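Local coordinates for protein beta-fructofuranosidase, insoluble isoenzyme CWINV1 (Arabidopsis thaliana, PDB 2OXB) that hydrolyses terminal non-reducing beta-D-fructofuranoside residues, acting on sucrose and 1-kestose and less well on neokestose and levan, in the plant cell wall, at residues Asp202-Thr216 with Ser277-Ile289. The protein carries 1 engineered substitution. Numbering follows the deposited sequence.
Sequences DFFPVTRFGSNGVET and SKTFFDSAKNRRI
K278 passes its bent chain obliquely across D202, CE 3.9 Å from OD1, while its ammonium goes on to a hydrogen bond with S81 OG. The next residue makes the main polar link of the interface: T279 OG1 donates to D202 OD2 over 2.6 Å, on the syn side and 19° out of the carboxylate plane. D202 reaches the hydroxyl because its CG stands anti to the backbone N (chi1 -175°). R288 NH1 stays 4.9 Å from D202 OD2, the opposite charges not in contact. F281 extends in the same direction as T279 and lies flat under the loop after strand 202-207; E215 CA sits over the ring centre in a CH-pi contact, 4.1 Å from the centroid, and the V214 carbonyl O is 3.6 Å from CD1. D282 OD1 accepts from K285 N, an Asx motif in the turn that joins strands 278-282 and 287-289; at the end of this turn a bond from N286 ND2 to N212 OD1 is weak and doubtful. The backbone of G213 comes close to that of R287, their CA atoms 4.5 Å apart. R288 then reaches between loop and strand: its CD packs over one face of the F204 ring, 4.0 Å from the centroid, and after the bend at chi3 the guanidinium runs nearly flat along that ring, planes 22° apart, with F204 CB over its face. E215 O and T216 OG1 lie at the edge of the guanidinium, near its plane, beyond hydrogen-bonding distance. Strands 278-282 and 287-291 form an edge hairpin of one antiparallel sheet, a blade of the family 32 beta-propeller, and strand 202-207 belongs to the preceding blade, bonded to strand 226-234. Strand 316-320, next in the sheet to 287-291, adds I318, which touches both F204 and R288.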
# COMPACT_ATOMS: atom_id res chain seq x y z
N ASP A 202 10.19 -6.64 2.87
CA ASP A 202 10.28 -6.78 1.44
C ASP A 202 11.56 -6.14 0.99
O ASP A 202 11.86 -5.02 1.37
CB ASP A 202 9.07 -6.13 0.78
CG ASP A 202 9.05 -6.36 -0.71
OD1 ASP A 202 9.21 -7.52 -1.13
OD2 ASP A 202 8.87 -5.39 -1.46
N PHE A 203 12.34 -6.86 0.19
CA PHE A 203 13.60 -6.32 -0.28
C PHE A 203 13.64 -6.47 -1.79
O PHE A 203 13.43 -7.56 -2.31
CB PHE A 203 14.76 -7.06 0.38
CG PHE A 203 16.07 -6.38 0.23
CD1 PHE A 203 16.32 -5.18 0.90
CD2 PHE A 203 17.07 -6.94 -0.56
CE1 PHE A 203 17.56 -4.55 0.79
CE2 PHE A 203 18.30 -6.32 -0.69
CZ PHE A 203 18.55 -5.12 -0.01
N PHE A 204 13.91 -5.35 -2.47
CA PHE A 204 13.95 -5.28 -3.94
C PHE A 204 14.74 -4.06 -4.48
O PHE A 204 14.75 -3.00 -3.87
CB PHE A 204 12.51 -5.22 -4.50
CG PHE A 204 11.77 -3.97 -4.13
CD1 PHE A 204 11.97 -2.79 -4.84
CD2 PHE A 204 10.93 -3.95 -3.01
CE1 PHE A 204 11.34 -1.61 -4.44
CE2 PHE A 204 10.30 -2.77 -2.61
CZ PHE A 204 10.50 -1.60 -3.32
N PRO A 205 15.38 -4.22 -5.65
CA PRO A 205 16.16 -3.15 -6.29
C PRO A 205 15.31 -2.25 -7.21
O PRO A 205 14.24 -2.64 -7.66
CB PRO A 205 17.19 -3.93 -7.08
CG PRO A 205 16.36 -5.04 -7.62
CD PRO A 205 15.53 -5.47 -6.41
N VAL A 206 15.81 -1.05 -7.46
CA VAL A 206 15.15 -0.10 -8.36
C VAL A 206 16.24 0.66 -9.14
O VAL A 206 17.22 1.13 -8.57
CB VAL A 206 14.23 0.91 -7.60
CG1 VAL A 206 13.03 0.18 -7.01
CG2 VAL A 206 15.00 1.60 -6.49
N THR A 207 16.07 0.74 -10.45
CA THR A 207 17.03 1.44 -11.28
C THR A 207 16.87 2.92 -10.89
O THR A 207 15.77 3.32 -10.52
CB THR A 207 16.70 1.18 -12.77
OG1 THR A 207 17.79 1.58 -13.60
CG2 THR A 207 15.45 1.93 -13.18
N ARG A 208 17.94 3.71 -10.94
CA ARG A 208 17.86 5.13 -10.56
C ARG A 208 16.99 5.95 -11.50
O ARG A 208 15.98 6.53 -11.10
CB ARG A 208 19.24 5.80 -10.51
CG ARG A 208 20.13 5.44 -9.32
CD ARG A 208 20.98 6.64 -8.89
NE ARG A 208 20.16 7.63 -8.19
CZ ARG A 208 20.55 8.87 -7.89
NH1 ARG A 208 21.76 9.29 -8.23
NH2 ARG A 208 19.71 9.69 -7.26
N PHE A 209 17.39 6.01 -12.76
CA PHE A 209 16.65 6.76 -13.76
C PHE A 209 16.00 5.82 -14.77
O PHE A 209 16.57 5.51 -15.82
CB PHE A 209 17.59 7.72 -14.48
CG PHE A 209 18.39 8.59 -13.53
CD1 PHE A 209 19.79 8.52 -13.51
CD2 PHE A 209 17.75 9.47 -12.65
CE1 PHE A 209 20.53 9.29 -12.62
CE2 PHE A 209 18.49 10.25 -11.77
CZ PHE A 209 19.88 10.16 -11.75
N GLY A 210 14.80 5.36 -14.41
CA GLY A 210 14.02 4.46 -15.24
C GLY A 210 12.64 4.28 -14.63
O GLY A 210 12.52 4.18 -13.41
N SER A 211 11.60 4.23 -15.45
CA SER A 211 10.24 4.07 -14.92
C SER A 211 9.88 2.62 -14.64
O SER A 211 9.26 2.31 -13.62
CB SER A 211 9.22 4.67 -15.89
OG SER A 211 7.91 4.59 -15.35
N ASN A 212 10.26 1.74 -15.56
CA ASN A 212 9.99 0.32 -15.43
C ASN A 212 10.85 -0.31 -14.35
O ASN A 212 12.05 -0.04 -14.25
CB ASN A 212 10.21 -0.36 -16.78
CG ASN A 212 9.21 0.12 -17.85
OD1 ASN A 212 9.11 -0.45 -18.94
ND2 ASN A 212 8.47 1.18 -17.53
N GLY A 213 10.22 -1.12 -13.51
CA GLY A 213 10.92 -1.77 -12.42
C GLY A 213 12.05 -2.70 -12.83
O GLY A 213 12.20 -3.03 -14.01
N VAL A 214 12.83 -3.14 -11.84
CA VAL A 214 13.97 -4.04 -12.05
C VAL A 214 13.69 -5.43 -11.48
O VAL A 214 12.84 -5.58 -10.61
CB VAL A 214 15.23 -3.48 -11.37
CG1 VAL A 214 16.44 -4.32 -11.76
CG2 VAL A 214 15.43 -2.01 -11.74
N GLU A 215 14.41 -6.44 -11.96
CA GLU A 215 14.19 -7.80 -11.47
C GLU A 215 14.59 -7.91 -9.99
O GLU A 215 15.07 -6.94 -9.41
CB GLU A 215 14.98 -8.81 -12.32
CG GLU A 215 14.53 -10.26 -12.14
CD GLU A 215 15.24 -11.24 -13.07
OE1 GLU A 215 15.16 -12.47 -12.85
OE2 GLU A 215 15.87 -10.76 -14.05
N THR A 216 14.38 -9.07 -9.37
CA THR A 216 14.70 -9.23 -7.96
C THR A 216 16.12 -9.68 -7.68
O THR A 216 16.64 -9.45 -6.59
CB THR A 216 13.74 -10.22 -7.27
OG1 THR A 216 12.39 -9.92 -7.65
CG2 THR A 216 13.84 -10.08 -5.75
N SER A 277 1.71 -4.37 3.17
CA SER A 277 2.11 -4.15 1.77
C SER A 277 3.24 -5.06 1.26
O SER A 277 4.10 -5.48 2.03
CB SER A 277 2.49 -2.67 1.55
OG SER A 277 3.67 -2.29 2.25
N LYS A 278 3.20 -5.37 -0.03
CA LYS A 278 4.21 -6.22 -0.67
C LYS A 278 4.23 -6.02 -2.17
O LYS A 278 3.19 -5.75 -2.80
CB LYS A 278 3.95 -7.70 -0.38
CG LYS A 278 4.89 -8.63 -1.12
CD LYS A 278 5.35 -9.78 -0.24
CE LYS A 278 6.29 -9.27 0.86
NZ LYS A 278 6.71 -10.35 1.80
N THR A 279 5.41 -6.19 -2.76
CA THR A 279 5.58 -6.00 -4.19
C THR A 279 5.84 -7.31 -4.93
O THR A 279 5.85 -8.39 -4.33
CB THR A 279 6.74 -5.02 -4.45
OG1 THR A 279 7.95 -5.54 -3.88
CG2 THR A 279 6.44 -3.68 -3.80
N PHE A 280 6.02 -7.19 -6.24
CA PHE A 280 6.28 -8.35 -7.08
C PHE A 280 6.62 -7.85 -8.48
O PHE A 280 6.05 -6.87 -8.95
CB PHE A 280 5.04 -9.26 -7.12
CG PHE A 280 4.19 -9.10 -8.35
CD1 PHE A 280 4.58 -9.68 -9.56
CD2 PHE A 280 3.03 -8.35 -8.30
CE1 PHE A 280 3.82 -9.52 -10.70
CE2 PHE A 280 2.25 -8.19 -9.44
CZ PHE A 280 2.65 -8.77 -10.64
N PHE A 281 7.54 -8.54 -9.14
CA PHE A 281 7.97 -8.14 -10.48
C PHE A 281 7.10 -8.69 -11.61
O PHE A 281 6.94 -9.91 -11.74
CB PHE A 281 9.41 -8.58 -10.71
CG PHE A 281 9.97 -8.19 -12.04
CD1 PHE A 281 10.04 -6.85 -12.41
CD2 PHE A 281 10.47 -9.16 -12.91
CE1 PHE A 281 10.62 -6.48 -13.62
CE2 PHE A 281 11.05 -8.79 -14.12
CZ PHE A 281 11.13 -7.45 -14.47
N ASP A 282 6.55 -7.78 -12.41
CA ASP A 282 5.72 -8.15 -13.57
C ASP A 282 6.66 -8.39 -14.74
O ASP A 282 7.30 -7.47 -15.23
CB ASP A 282 4.74 -7.01 -13.93
CG ASP A 282 3.78 -7.37 -15.07
OD1 ASP A 282 4.22 -7.69 -16.19
OD2 ASP A 282 2.55 -7.32 -14.84
N SER A 283 6.74 -9.64 -15.18
CA SER A 283 7.61 -9.99 -16.29
C SER A 283 7.11 -9.36 -17.60
O SER A 283 7.88 -8.76 -18.35
CB SER A 283 7.67 -11.52 -16.43
OG SER A 283 8.25 -12.11 -15.28
N ALA A 284 5.81 -9.50 -17.84
CA ALA A 284 5.14 -8.99 -19.03
C ALA A 284 5.24 -7.50 -19.35
O ALA A 284 5.48 -7.11 -20.50
CB ALA A 284 3.66 -9.41 -18.99
N LYS A 285 5.03 -6.64 -18.36
CA LYS A 285 5.07 -5.22 -18.64
C LYS A 285 6.38 -4.57 -18.20
O LYS A 285 6.64 -3.40 -18.47
CB LYS A 285 3.88 -4.55 -17.97
CG LYS A 285 2.57 -5.31 -18.20
CD LYS A 285 1.99 -5.07 -19.57
CE LYS A 285 1.46 -3.66 -19.70
NZ LYS A 285 0.37 -3.39 -18.72
N ASN A 286 7.21 -5.37 -17.54
CA ASN A 286 8.50 -4.89 -17.05
C ASN A 286 8.29 -3.87 -15.93
O ASN A 286 9.07 -2.92 -15.78
CB ASN A 286 9.30 -4.25 -18.18
CG ASN A 286 10.77 -4.12 -17.85
OD1 ASN A 286 11.50 -5.12 -17.76
ND2 ASN A 286 11.23 -2.88 -17.65
N ARG A 287 7.23 -4.05 -15.14
CA ARG A 287 6.96 -3.13 -14.06
C ARG A 287 6.85 -3.82 -12.71
O ARG A 287 6.77 -5.04 -12.63
CB ARG A 287 5.68 -2.34 -14.34
CG ARG A 287 4.42 -3.15 -14.40
CD ARG A 287 3.32 -2.32 -15.00
NE ARG A 287 1.99 -2.77 -14.59
CZ ARG A 287 1.51 -3.99 -14.78
NH1 ARG A 287 2.25 -4.91 -15.38
NH2 ARG A 287 0.28 -4.30 -14.39
N ARG A 288 6.87 -3.02 -11.65
CA ARG A 288 6.76 -3.54 -10.29
C ARG A 288 5.42 -3.12 -9.70
O ARG A 288 5.14 -1.93 -9.51
CB ARG A 288 7.92 -3.02 -9.44
CG ARG A 288 7.92 -3.55 -8.00
CD ARG A 288 9.22 -3.21 -7.24
NE ARG A 288 10.30 -4.14 -7.53
CZ ARG A 288 10.36 -5.39 -7.08
NH1 ARG A 288 9.40 -5.88 -6.30
NH2 ARG A 288 11.38 -6.17 -7.41
N ILE A 289 4.58 -4.11 -9.42
CA ILE A 289 3.25 -3.88 -8.85
C ILE A 289 3.31 -3.89 -7.33
O ILE A 289 3.96 -4.74 -6.73
CB ILE A 289 2.24 -4.96 -9.29
CG1 ILE A 289 1.80 -4.74 -10.74
CG2 ILE A 289 1.02 -4.91 -8.39
CD1 ILE A 289 2.90 -4.86 -11.78